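Local coordinates for protein HMG-CoA Lyase (Bacillus subtilis subsp. subtilis, PDB 1YDO) that belongs to the HMGL-like family of TIM-barrel proteins and folds as an eight-stranded parallel beta/alpha barrel, with two copies in the assembly, at residues Q19-W24 against G235-C240; P2-V7 against G226-D231; I123-N128 against F167-S172; D29-I34 against I63-G68. All blocks are in the same frame, centred on the assembly; numbering follows the deposited sequence.

Interaction 1. Residues Q19-W24 against G235-C240; sequences QNEPVW and GGLGGC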
loop_
_atom_site.group_PDB
_atom_site.type_symbol
_atom_site.label_atom_id
_atom_site.label_comp_id
_atom_site.label_asym_id
_atom_site.label_seq_id
_atom_site.Cartn_x
_atom_site.Cartn_y
_atom_site.Cartn_z
ATOM N N GLN A 19 -21.782 1.558 4.863
ATOM C CA GLN A 19 -22.167 1.841 6.241
ATOM C C GLN A 19 -21.084 2.591 6.986
ATOM O O GLN A 19 -21.276 2.994 8.135
ATOM C CB GLN A 19 -22.504 0.562 7.020
ATOM C CG GLN A 19 -21.319 -0.292 7.426
ATOM C CD GLN A 19 -21.692 -1.345 8.456
ATOM O OE1 GLN A 19 -21.852 -1.034 9.628
ATOM N NE2 GLN A 19 -21.847 -2.593 8.019
ATOM N N ASN A 20 -19.945 2.778 6.335
ATOM C CA ASN A 20 -18.837 3.497 6.950
ATOM C C ASN A 20 -18.613 4.869 6.288
ATOM O O ASN A 20 -17.629 5.561 6.554
ATOM C CB ASN A 20 -17.562 2.641 6.891
ATOM C CG ASN A 20 -17.421 1.692 8.097
ATOM O OD1 ASN A 20 -18.306 0.885 8.381
ATOM N ND2 ASN A 20 -16.292 1.794 8.801
ATOM N N GLU A 21 -19.543 5.259 5.426
ATOM C CA GLU A 21 -19.461 6.545 4.765
ATOM C C GLU A 21 -20.545 7.479 5.293
ATOM O O GLU A 21 -21.725 7.130 5.321
ATOM C CB GLU A 21 -19.604 6.362 3.265
ATOM C CG GLU A 21 -18.369 5.758 2.622
ATOM C CD GLU A 21 -17.145 6.659 2.752
ATOM O OE1 GLU A 21 -17.330 7.887 2.900
ATOM O OE2 GLU A 21 -16.002 6.151 2.681
ATOM N N PRO A 22 -20.148 8.676 5.744
ATOM C CA PRO A 22 -21.081 9.670 6.280
ATOM C C PRO A 22 -21.921 10.318 5.190
ATOM O O PRO A 22 -22.152 11.529 5.192
ATOM C CB PRO A 22 -20.157 10.653 6.987
ATOM C CG PRO A 22 -18.920 10.595 6.157
ATOM C CD PRO A 22 -18.754 9.124 5.901
ATOM N N VAL A 23 -22.377 9.503 4.251
ATOM C CA VAL A 23 -23.196 10.009 3.165
ATOM C C VAL A 23 -24.225 8.979 2.768
ATOM O O VAL A 23 -23.917 7.795 2.678
ATOM C CB VAL A 23 -22.352 10.331 1.938
ATOM C CG1 VAL A 23 -23.259 10.855 0.826
ATOM C CG2 VAL A 23 -21.273 11.357 2.300
ATOM N N TRP A 24 -25.450 9.419 2.520
ATOM C CA TRP A 24 -26.475 8.467 2.139
ATOM C C TRP A 24 -26.588 8.321 0.625
ATOM O O TRP A 24 -26.782 9.296 -0.099
ATOM C CB TRP A 24 -27.831 8.861 2.729
ATOM C CG TRP A 24 -28.904 7.829 2.469
ATOM C CD1 TRP A 24 -29.018 6.587 3.038
ATOM C CD2 TRP A 24 -29.985 7.939 1.533
ATOM N NE1 TRP A 24 -30.105 5.918 2.506
ATOM C CE2 TRP A 24 -30.710 6.724 1.580
ATOM C CE3 TRP A 24 -30.403 8.945 0.653
ATOM C CZ2 TRP A 24 -31.834 6.492 0.785
ATOM C CZ3 TRP A 24 -31.524 8.717 -0.140
ATOM C CH2 TRP A 24 -32.225 7.494 -0.070
ATOM N N GLY A 235 -12.990 0.703 -4.714
ATOM C CA GLY A 235 -12.596 2.089 -4.492
ATOM C C GLY A 235 -11.972 2.391 -3.133
ATOM O O GLY A 235 -11.358 3.444 -2.930
ATOM N N GLY A 236 -12.112 1.462 -2.199
ATOM C CA GLY A 236 -11.567 1.686 -0.879
ATOM C C GLY A 236 -12.614 2.337 0.007
ATOM O O GLY A 236 -12.301 2.897 1.061
ATOM N N LEU A 237 -13.867 2.265 -0.424
ATOM C CA LEU A 237 -14.952 2.832 0.343
ATOM C C LEU A 237 -14.849 2.458 1.801
ATOM O O LEU A 237 -14.265 1.431 2.150
ATOM C CB LEU A 237 -16.299 2.352 -0.185
ATOM C CG LEU A 237 -16.961 3.275 -1.196
ATOM C CD1 LEU A 237 -18.156 2.563 -1.817
ATOM C CD2 LEU A 237 -17.387 4.564 -0.511
ATOM N N GLY A 238 -15.423 3.303 2.649
ATOM C CA GLY A 238 -15.419 3.033 4.073
ATOM C C GLY A 238 -14.200 3.531 4.815
ATOM O O GLY A 238 -13.092 3.015 4.646
ATOM N N GLY A 239 -14.418 4.539 5.651
ATOM C CA GLY A 239 -13.336 5.090 6.434
ATOM C C GLY A 239 -13.244 4.335 7.740
ATOM O O GLY A 239 -14.142 3.560 8.076
ATOM N N CYS A 240 -12.158 4.547 8.471
ATOM C CA CYS A 240 -11.966 3.885 9.753
ATOM C C CYS A 240 -12.541 4.780 10.852
ATOM O O CYS A 240 -12.088 5.906 11.042
ATOM C CB CYS A 240 -10.475 3.632 9.998
ATOM S SG CYS A 240 -10.114 2.583 11.428
#
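The flat side-chain amide of Asn20 meets the backbone of Gly239 in its own plane, and the Glu21 carboxylate reaches the peptide N-H of Gly238. ND2 of Asn20 donates to Gly239 O at 2.9 Å. The bond is almost straight, with an N-H...O angle of 173°; Gly239 O lies only 3° out of the Asn20 amide plane, and ND2 approaches it nearly along the Gly239 C=O direction. This is a contact between two loops of a TIM barrel: Gln19-Trp24 belongs to the connection after the first strand, and the glycine-rich run Gly235-Cys240 follows the last one, so both lie beyond the carboxyl ends of neighbouring strands.

On Glu21, OE2 uses the anti lone pair, the one turned away from OE1, to accept a bent bond from Gly238 N at 2.9 Å, while OE1 forms a salt bridge with Lys286. The two oxygens are thus divided between a loop peptide and a lysine. Chi1 of -74° sets Glu21 CG anti to the carbonyl carbon, 3.5 Å from Leu237 CD2, and the bend at chi2 turns the carboxylate toward Gly238 N. The Glu21 and Leu237 side chains cross at about a right angle. Leu237 also touches Ile280 and Met284 of helix 270-284.

The glycines let the chains come near: Asn20 CB is 3.6 Å from Gly238 CA. Between the backbones runs one further bond, a weak one, from Gly239 N to Asn20 O at 3.5 Å.

Interaction 2. Residues P2-V7 against G226-D231; sequences PYPKKV and GITVFD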
loop_
_atom_site.group_PDB
_atom_site.type_symbol
_atom_site.label_atom_id
_atom_site.label_comp_id
_atom_site.label_asym_id
_atom_site.label_seq_id
_atom_site.Cartn_x
_atom_site.Cartn_y
_atom_site.Cartn_z
ATOM N N PRO A 2 5.706 -21.389 -3.728
ATOM C CA PRO A 2 5.210 -20.621 -4.872
ATOM C C PRO A 2 3.797 -20.079 -4.662
ATOM O O PRO A 2 2.909 -20.782 -4.166
ATOM C CB PRO A 2 5.286 -21.629 -6.012
ATOM C CG PRO A 2 4.975 -22.919 -5.319
ATOM C CD PRO A 2 5.811 -22.822 -4.064
ATOM N N TYR A 3 3.585 -18.826 -5.046
ATOM C CA TYR A 3 2.272 -18.205 -4.892
ATOM C C TYR A 3 1.194 -19.037 -5.576
ATOM O O TYR A 3 1.428 -19.627 -6.633
ATOM C CB TYR A 3 2.277 -16.788 -5.477
ATOM C CG TYR A 3 3.227 -15.838 -4.785
ATOM C CD1 TYR A 3 4.407 -15.429 -5.401
ATOM C CD2 TYR A 3 2.959 -15.364 -3.504
ATOM C CE1 TYR A 3 5.302 -14.570 -4.757
ATOM C CE2 TYR A 3 3.847 -14.506 -2.848
ATOM C CZ TYR A 3 5.014 -14.112 -3.476
ATOM O OH TYR A 3 5.888 -13.260 -2.834
ATOM N N PRO A 4 -0.000 -19.095 -4.977
ATOM C CA PRO A 4 -1.125 -19.854 -5.524
ATOM C C PRO A 4 -1.492 -19.422 -6.933
ATOM O O PRO A 4 -1.174 -18.309 -7.342
ATOM C CB PRO A 4 -2.233 -19.582 -4.518
ATOM C CG PRO A 4 -1.876 -18.237 -3.991
ATOM C CD PRO A 4 -0.405 -18.374 -3.766
ATOM N N LYS A 5 -2.162 -20.299 -7.670
ATOM C CA LYS A 5 -2.556 -19.996 -9.043
ATOM C C LYS A 5 -3.832 -19.171 -9.123
ATOM O O LYS A 5 -3.982 -18.333 -10.012
ATOM C CB LYS A 5 -2.748 -21.293 -9.839
ATOM C CG LYS A 5 -1.458 -22.038 -10.168
ATOM C CD LYS A 5 -0.601 -21.265 -11.164
ATOM C CE LYS A 5 0.704 -21.986 -11.483
ATOM N NZ LYS A 5 1.478 -21.220 -12.497
ATOM N N LYS A 6 -4.746 -19.411 -8.192
ATOM C CA LYS A 6 -6.009 -18.695 -8.188
ATOM C C LYS A 6 -6.383 -18.279 -6.768
ATOM O O LYS A 6 -6.164 -19.018 -5.804
ATOM C CB LYS A 6 -7.100 -19.582 -8.808
ATOM C CG LYS A 6 -8.229 -18.822 -9.487
ATOM C CD LYS A 6 -9.173 -18.203 -8.470
ATOM C CE LYS A 6 -10.323 -17.455 -9.139
ATOM N NZ LYS A 6 -11.376 -17.025 -8.167
ATOM N N VAL A 7 -6.932 -17.074 -6.648
ATOM C CA VAL A 7 -7.339 -16.548 -5.361
ATOM C C VAL A 7 -8.665 -15.849 -5.458
ATOM O O VAL A 7 -8.822 -14.938 -6.256
ATOM C CB VAL A 7 -6.314 -15.566 -4.829
ATOM C CG1 VAL A 7 -6.928 -14.729 -3.726
ATOM C CG2 VAL A 7 -5.114 -16.328 -4.294
ATOM N N GLY A 226 -0.626 -19.378 2.435
ATOM C CA GLY A 226 -1.624 -20.271 1.858
ATOM C C GLY A 226 -3.047 -19.739 1.726
ATOM O O GLY A 226 -3.852 -20.287 0.973
ATOM N N ILE A 227 -3.375 -18.684 2.461
ATOM C CA ILE A 227 -4.715 -18.107 2.381
ATOM C C ILE A 227 -4.980 -17.748 0.920
ATOM O O ILE A 227 -4.085 -17.272 0.230
ATOM C CB ILE A 227 -4.832 -16.819 3.253
ATOM C CG1 ILE A 227 -4.998 -17.175 4.728
ATOM C CG2 ILE A 227 -6.018 -16.009 2.821
ATOM C CD1 ILE A 227 -3.782 -17.722 5.358
ATOM N N THR A 228 -6.200 -17.970 0.447
ATOM C CA THR A 228 -6.519 -17.663 -0.938
ATOM C C THR A 228 -7.835 -16.903 -1.040
ATOM O O THR A 228 -8.401 -16.743 -2.124
ATOM C CB THR A 228 -6.612 -18.964 -1.786
ATOM O OG1 THR A 228 -7.635 -19.827 -1.250
ATOM C CG2 THR A 228 -5.270 -19.714 -1.771
ATOM N N VAL A 229 -8.312 -16.428 0.099
ATOM C CA VAL A 229 -9.550 -15.677 0.153
ATOM C C VAL A 229 -9.304 -14.306 0.763
ATOM O O VAL A 229 -8.841 -14.183 1.899
ATOM C CB VAL A 229 -10.596 -16.418 1.006
ATOM C CG1 VAL A 229 -11.939 -15.718 0.928
ATOM C CG2 VAL A 229 -10.705 -17.847 0.543
ATOM N N PHE A 230 -9.617 -13.263 0.013
ATOM C CA PHE A 230 -9.403 -11.929 0.538
ATOM C C PHE A 230 -10.584 -11.028 0.304
ATOM O O PHE A 230 -11.179 -11.023 -0.769
ATOM C CB PHE A 230 -8.150 -11.343 -0.083
ATOM C CG PHE A 230 -6.898 -12.054 0.335
ATOM C CD1 PHE A 230 -6.263 -11.734 1.532
ATOM C CD2 PHE A 230 -6.363 -13.060 -0.460
ATOM C CE1 PHE A 230 -5.101 -12.405 1.937
ATOM C CE2 PHE A 230 -5.207 -13.738 -0.071
ATOM C CZ PHE A 230 -4.572 -13.407 1.132
ATOM N N ASP A 231 -10.931 -10.268 1.331
ATOM C CA ASP A 231 -12.052 -9.348 1.261
ATOM C C ASP A 231 -11.562 -8.001 0.804
ATOM O O ASP A 231 -10.469 -7.579 1.178
ATOM C CB ASP A 231 -12.691 -9.214 2.633
ATOM C CG ASP A 231 -13.446 -10.457 3.039
ATOM O OD1 ASP A 231 -13.882 -10.528 4.206
ATOM O OD2 ASP A 231 -13.611 -11.352 2.183
#
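Val7 meets Thr228 and Phe230 where the barrel closes: Pro2-Val7 leads into strand 8-11, the first strand of the TIM barrel, and Gly226-Asp231 runs from the end of helix 215-225 into strand 229-232, the last, and includes most of it. The two strands lie side by side and parallel. The valine can be followed outward. Its CB stands 3.6 Å from Thr228 O, a backbone atom. From there the two methyls part. With chi1 at 163°, CG1 is anti to the backbone N; it lies 3.0 Å from Thr228 O and reaches on to the Phe230 ring. It arrives at the edge of that ring and in its plane, 3.7 Å from CD2 and 4.2 Å from CE2. CG2, beside the backbone N, turns to Thr228 instead and lies 3.9 Å from Thr228 CB.

Thr228 extends the patch the other way, its CG2 resting 4.1 Å from Pro4 CB. No hydrogen bond joins the two segments here; parallel pairing begins just beyond, where the backbone of Phe230 bonds to Thr8 and Lys10. Helix 215-225 backs both side chains, Leu223 packing on Val7, and Met219 and Ala222 on the Phe230 ring. Further out, Tyr3 packs on Glu189 of the second subunit, placing the amino-terminal arm beside the dimer partner.

Lys6 adds a backbone contact at the margin, its O atom 4.0 Å from Thr228 CB.

Interaction 3. Residues I123-N128 against F167-S172; sequences ILKQVN and FEFGIS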
loop_
_atom_site.group_PDB
_atom_site.type_symbol
_atom_site.label_atom_id
_atom_site.label_comp_id
_atom_site.label_asym_id
_atom_site.label_seq_id
_atom_site.Cartn_x
_atom_site.Cartn_y
_atom_site.Cartn_z
ATOM N N ILE A 123 -25.186 -16.745 20.350
ATOM C CA ILE A 123 -26.093 -16.220 19.341
ATOM C C ILE A 123 -25.756 -16.826 17.987
ATOM O O ILE A 123 -26.584 -17.498 17.364
ATOM C CB ILE A 123 -25.982 -14.678 19.216
ATOM C CG1 ILE A 123 -26.044 -14.025 20.595
ATOM C CG2 ILE A 123 -27.105 -14.152 18.331
ATOM C CD1 ILE A 123 -27.326 -14.296 21.370
ATOM N N LEU A 124 -24.526 -16.580 17.544
ATOM C CA LEU A 124 -24.047 -17.079 16.262
ATOM C C LEU A 124 -24.297 -18.567 16.145
ATOM O O LEU A 124 -24.711 -19.057 15.095
ATOM C CB LEU A 124 -22.549 -16.808 16.111
ATOM C CG LEU A 124 -22.080 -15.367 16.339
ATOM C CD1 LEU A 124 -20.617 -15.273 15.936
ATOM C CD2 LEU A 124 -22.929 -14.387 15.531
ATOM N N LYS A 125 -24.037 -19.282 17.234
ATOM C CA LYS A 125 -24.244 -20.725 17.271
ATOM C C LYS A 125 -25.611 -21.063 16.688
ATOM O O LYS A 125 -25.711 -21.774 15.693
ATOM C CB LYS A 125 -24.182 -21.231 18.719
ATOM C CG LYS A 125 -24.447 -22.732 18.904
ATOM C CD LYS A 125 -24.386 -23.128 20.387
ATOM C CE LYS A 125 -24.472 -24.635 20.568
ATOM N NZ LYS A 125 -25.703 -25.196 19.941
ATOM N N GLN A 126 -26.665 -20.548 17.311
ATOM C CA GLN A 126 -27.994 -20.860 16.825
ATOM C C GLN A 126 -28.313 -20.081 15.535
ATOM O O GLN A 126 -28.995 -20.592 14.640
ATOM C CB GLN A 126 -29.052 -20.638 17.934
ATOM C CG GLN A 126 -28.910 -21.597 19.191
ATOM C CD GLN A 126 -28.779 -23.120 18.838
ATOM O OE1 GLN A 126 -29.560 -23.671 18.042
ATOM N NE2 GLN A 126 -27.814 -23.790 19.461
ATOM N N VAL A 127 -27.799 -18.863 15.403
ATOM C CA VAL A 127 -28.051 -18.102 14.184
ATOM C C VAL A 127 -27.511 -18.853 12.967
ATOM O O VAL A 127 -28.061 -18.758 11.869
ATOM C CB VAL A 127 -27.381 -16.744 14.251
ATOM C CG1 VAL A 127 -27.550 -16.033 12.926
ATOM C CG2 VAL A 127 -27.975 -15.944 15.394
ATOM N N ASN A 128 -26.428 -19.600 13.171
ATOM C CA ASN A 128 -25.818 -20.373 12.091
ATOM C C ASN A 128 -26.647 -21.617 11.821
ATOM O O ASN A 128 -26.881 -21.987 10.672
ATOM C CB ASN A 128 -24.392 -20.781 12.475
ATOM C CG ASN A 128 -23.792 -21.805 11.518
ATOM O OD1 ASN A 128 -23.619 -21.536 10.335
ATOM N ND2 ASN A 128 -23.473 -22.991 12.036
ATOM N N PHE A 167 -15.807 -22.750 14.090
ATOM C CA PHE A 167 -15.786 -23.852 13.148
ATOM C C PHE A 167 -16.613 -25.021 13.629
ATOM O O PHE A 167 -17.233 -25.724 12.829
ATOM C CB PHE A 167 -14.350 -24.280 12.873
ATOM C CG PHE A 167 -13.698 -23.491 11.786
ATOM C CD1 PHE A 167 -14.213 -23.525 10.492
ATOM C CD2 PHE A 167 -12.579 -22.708 12.046
ATOM C CE1 PHE A 167 -13.623 -22.793 9.471
ATOM C CE2 PHE A 167 -11.979 -21.968 11.028
ATOM C CZ PHE A 167 -12.502 -22.012 9.736
ATOM N N GLU A 168 -16.631 -25.211 14.943
ATOM C CA GLU A 168 -17.388 -26.296 15.564
ATOM C C GLU A 168 -18.894 -26.159 15.301
ATOM O O GLU A 168 -19.613 -27.157 15.236
ATOM C CB GLU A 168 -17.125 -26.313 17.077
ATOM C CG GLU A 168 -17.729 -27.505 17.829
ATOM C CD GLU A 168 -18.080 -27.183 19.282
ATOM O OE1 GLU A 168 -17.183 -26.733 20.040
ATOM O OE2 GLU A 168 -19.262 -27.385 19.664
ATOM N N PHE A 169 -19.367 -24.924 15.160
ATOM C CA PHE A 169 -20.783 -24.667 14.898
ATOM C C PHE A 169 -21.191 -25.156 13.500
ATOM O O PHE A 169 -22.335 -25.548 13.285
ATOM C CB PHE A 169 -21.084 -23.164 15.020
ATOM C CG PHE A 169 -20.921 -22.608 16.416
ATOM C CD1 PHE A 169 -20.921 -21.224 16.631
ATOM C CD2 PHE A 169 -20.772 -23.452 17.513
ATOM C CE1 PHE A 169 -20.774 -20.688 17.917
ATOM C CE2 PHE A 169 -20.624 -22.925 18.804
ATOM C CZ PHE A 169 -20.625 -21.538 19.005
ATOM N N GLY A 170 -20.259 -25.125 12.553
ATOM C CA GLY A 170 -20.578 -25.574 11.212
ATOM C C GLY A 170 -20.392 -24.515 10.144
ATOM O O GLY A 170 -20.782 -24.711 8.987
ATOM N N ILE A 171 -19.796 -23.387 10.513
ATOM C CA ILE A 171 -19.570 -22.315 9.550
ATOM C C ILE A 171 -18.714 -22.839 8.411
ATOM O O ILE A 171 -18.044 -23.854 8.549
ATOM C CB ILE A 171 -18.842 -21.138 10.200
ATOM C CG1 ILE A 171 -17.530 -21.631 10.814
ATOM C CG2 ILE A 171 -19.740 -20.480 11.246
ATOM C CD1 ILE A 171 -16.633 -20.510 11.317
ATOM N N SER A 172 -18.720 -22.146 7.287
ATOM C CA SER A 172 -17.940 -22.611 6.154
ATOM C C SER A 172 -16.627 -21.856 5.952
ATOM O O SER A 172 -15.671 -22.394 5.383
ATOM C CB SER A 172 -18.790 -22.525 4.889
ATOM O OG SER A 172 -20.027 -23.192 5.083
#
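Two first torsions lay Lys125 against the ring of Phe169. In the lysine, chi1 is 177°, which sets CG anti to the backbone N and runs the aliphatic chain across the ring at about a right angle; in the phenylalanine, chi1 is -66°, which swings the ring beside its own backbone N and out to the opposing helix. Lys125 CB sits over one face in a CH-pi contact, 3.6 Å from the ring centroid and 17° off the normal. Lys125 CA lies over the same ring, 3.4 Å from Phe169 CD1, and CG follows at 3.8 Å from CE2, after which the chain leads away.

One turn further along helix 117-133, Asn128 points toward the end of the other helix. Its ND2 is 3.1 Å from Phe169 O, but the angle is too poor for a hydrogen bond. Its OD1 bonds to Thr138 OG1 and stands 4.1 Å from Ile171 CG2. Helix 156-169 finishes here in a Schellman motif, with Gly170 at positive phi.

The contact joins neighbouring members of the outer helical layer of the barrel: helix 117-133, which follows strand 97-103, and the carboxyl end of helix 156-169, which follows strand 137-143. Leu124 packs inward on Val100 and Met102 of the former strand, and Ile171 on Thr138 and Ala140 of the latter.

Interaction 4. Residues D29-I34 against I63-G68; sequences DKITWI and IDVAKG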
loop_
_atom_site.group_PDB
_atom_site.type_symbol
_atom_site.label_atom_id
_atom_site.label_comp_id
_atom_site.label_asym_id
_atom_site.label_seq_id
_atom_site.Cartn_x
_atom_site.Cartn_y
_atom_site.Cartn_z
ATOM N N ASP A 29 -29.589 4.102 -6.496
ATOM C CA ASP A 29 -28.182 4.141 -6.886
ATOM C C ASP A 29 -27.422 2.926 -6.363
ATOM O O ASP A 29 -26.566 2.378 -7.051
ATOM C CB ASP A 29 -27.514 5.413 -6.360
ATOM C CG ASP A 29 -27.969 6.645 -7.089
ATOM O OD1 ASP A 29 -27.660 7.765 -6.620
ATOM O OD2 ASP A 29 -28.628 6.495 -8.145
ATOM N N LYS A 30 -27.717 2.520 -5.134
ATOM C CA LYS A 30 -27.039 1.366 -4.570
ATOM C C LYS A 30 -27.229 0.216 -5.550
ATOM O O LYS A 30 -26.264 -0.424 -5.971
ATOM C CB LYS A 30 -27.627 0.976 -3.215
ATOM C CG LYS A 30 -27.256 1.886 -2.048
ATOM C CD LYS A 30 -27.640 1.189 -0.737
ATOM C CE LYS A 30 -27.339 2.005 0.528
ATOM N NZ LYS A 30 -28.243 3.178 0.729
ATOM N N ILE A 31 -28.482 -0.032 -5.927
ATOM C CA ILE A 31 -28.808 -1.097 -6.861
ATOM C C ILE A 31 -28.029 -0.933 -8.155
ATOM O O ILE A 31 -27.365 -1.862 -8.618
ATOM C CB ILE A 31 -30.299 -1.093 -7.186
ATOM C CG1 ILE A 31 -31.092 -1.244 -5.891
ATOM C CG2 ILE A 31 -30.629 -2.230 -8.153
ATOM C CD1 ILE A 31 -32.568 -1.079 -6.070
ATOM N N THR A 32 -28.103 0.256 -8.735
ATOM C CA THR A 32 -27.408 0.511 -9.981
ATOM C C THR A 32 -25.921 0.175 -9.885
ATOM O O THR A 32 -25.335 -0.343 -10.842
ATOM C CB THR A 32 -27.537 1.967 -10.379
ATOM O OG1 THR A 32 -28.897 2.395 -10.221
ATOM C CG2 THR A 32 -27.118 2.129 -11.812
ATOM N N TRP A 33 -25.315 0.468 -8.732
ATOM C CA TRP A 33 -23.886 0.209 -8.516
ATOM C C TRP A 33 -23.572 -1.256 -8.285
ATOM O O TRP A 33 -22.545 -1.761 -8.750
ATOM C CB TRP A 33 -23.367 1.010 -7.326
ATOM C CG TRP A 33 -21.915 0.850 -7.090
ATOM C CD1 TRP A 33 -20.916 1.031 -7.990
ATOM C CD2 TRP A 33 -21.288 0.542 -5.847
ATOM N NE1 TRP A 33 -19.693 0.859 -7.382
ATOM C CE2 TRP A 33 -19.899 0.551 -6.068
ATOM C CE3 TRP A 33 -21.768 0.254 -4.566
ATOM C CZ2 TRP A 33 -18.983 0.293 -5.052
ATOM C CZ3 TRP A 33 -20.852 -0.001 -3.550
ATOM C CH2 TRP A 33 -19.479 0.016 -3.802
ATOM N N ILE A 34 -24.453 -1.925 -7.543
ATOM C CA ILE A 34 -24.287 -3.340 -7.241
ATOM C C ILE A 34 -24.490 -4.146 -8.513
ATOM O O ILE A 34 -23.937 -5.238 -8.657
ATOM C CB ILE A 34 -25.294 -3.799 -6.167
ATOM C CG1 ILE A 34 -25.022 -3.052 -4.854
ATOM C CG2 ILE A 34 -25.178 -5.303 -5.937
ATOM C CD1 ILE A 34 -25.894 -3.487 -3.688
ATOM N N ILE A 63 -33.563 -4.573 2.948
ATOM C CA ILE A 63 -34.571 -5.430 2.338
ATOM C C ILE A 63 -34.958 -4.977 0.927
ATOM O O ILE A 63 -35.247 -5.803 0.059
ATOM C CB ILE A 63 -35.840 -5.511 3.217
ATOM C CG1 ILE A 63 -36.176 -4.136 3.807
ATOM C CG2 ILE A 63 -35.646 -6.550 4.303
ATOM C CD1 ILE A 63 -35.238 -3.659 4.918
ATOM N N ASP A 64 -34.957 -3.667 0.706
ATOM C CA ASP A 64 -35.297 -3.113 -0.596
ATOM C C ASP A 64 -34.208 -3.406 -1.636
ATOM O O ASP A 64 -34.495 -3.823 -2.770
ATOM C CB ASP A 64 -35.513 -1.596 -0.495
ATOM C CG ASP A 64 -36.776 -1.225 0.275
ATOM O OD1 ASP A 64 -37.886 -1.609 -0.155
ATOM O OD2 ASP A 64 -36.660 -0.546 1.317
ATOM N N VAL A 65 -32.953 -3.191 -1.252
ATOM C CA VAL A 65 -31.849 -3.433 -2.166
ATOM C C VAL A 65 -31.690 -4.914 -2.433
ATOM O O VAL A 65 -31.360 -5.318 -3.541
ATOM C CB VAL A 65 -30.499 -2.860 -1.618
ATOM C CG1 VAL A 65 -30.152 -3.500 -0.289
ATOM C CG2 VAL A 65 -29.375 -3.109 -2.624
ATOM N N ALA A 66 -31.941 -5.723 -1.416
ATOM C CA ALA A 66 -31.794 -7.166 -1.550
ATOM C C ALA A 66 -32.716 -7.745 -2.621
ATOM O O ALA A 66 -32.464 -8.838 -3.133
ATOM C CB ALA A 66 -32.054 -7.847 -0.200
ATOM N N LYS A 67 -33.780 -7.012 -2.954
ATOM C CA LYS A 67 -34.750 -7.454 -3.959
ATOM C C LYS A 67 -34.637 -6.646 -5.236
ATOM O O LYS A 67 -35.280 -6.968 -6.232
ATOM C CB LYS A 67 -36.177 -7.333 -3.413
ATOM C CG LYS A 67 -36.494 -8.280 -2.273
ATOM C CD LYS A 67 -37.875 -8.022 -1.703
ATOM C CE LYS A 67 -38.208 -9.007 -0.587
ATOM N NZ LYS A 67 -39.522 -8.697 0.059
ATOM N N GLY A 68 -33.818 -5.600 -5.207
ATOM C CA GLY A 68 -33.654 -4.767 -6.386
ATOM C C GLY A 68 -32.531 -5.175 -7.327
ATOM O O GLY A 68 -32.656 -5.023 -8.545
#
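This is an apolar helix-to-helix contact in the outer layer of the TIM barrel, between helix 27-38, which precedes strand 44-49, and the short helix 62-68, which comes after it. The axes of the two segments pass 9.4 Å apart and run the same general way, at a crossing angle of -39°. Val65 is the centre of the contact on the side of 63-68. Its chi1 of 60° sets CG2 anti to the backbone N, and that single methyl does the touching: it lies 3.7 Å from Ile34 CD1 and 4.1 Å from Ile31 CG1, with Lys30 CB at 4.5 Å. Ile34 meets it with the tip of its longer branch, at about a right angle, whereas Ile31 slides past in the opposite direction.

Ile31 spends its other atoms on Gly68. Its CG2 is 3.5 Å from Gly68 O and its CD1 3.9 Å from Gly68 CA, so the isoleucine lies against the backbone of Gly68. No hydrogen bond crosses between the segments. Lys30 contributes only the base of its chain; its NZ leads away to a salt bridge with Asp61 and to the carbonyls of Ile25 and Ala58.

On the barrel side the pair rests on strand 44-49, where Ile34 touches Ile47 and Val65 touches Thr48; Trp33 of helix 27-38 packs on Ile280 of helix 270-284.

Overall arrangement
The four contacts are spread around one TIM barrel. Interactions 1 and 2 share the junction of first and last strands but at its two ends: segment 2-7 enters strand 8-11, whereas the loop holding 19-24 comes after it. Their centres are 27 Å apart, on opposite sides of the chain's centre. Interactions 1 and 4 are neighbours, 17 Å between centres, and touch directly: Leu237 CD1 is 3.5 Å from Trp33 CH2, which connects the glycine-rich loop to helix 27-38. Interactions 3 and 4 both pair outer helices, yet lie 28 Å apart between centres without touching. Interaction 3 comes nearest to interaction 2, about 8 Å between closest atoms.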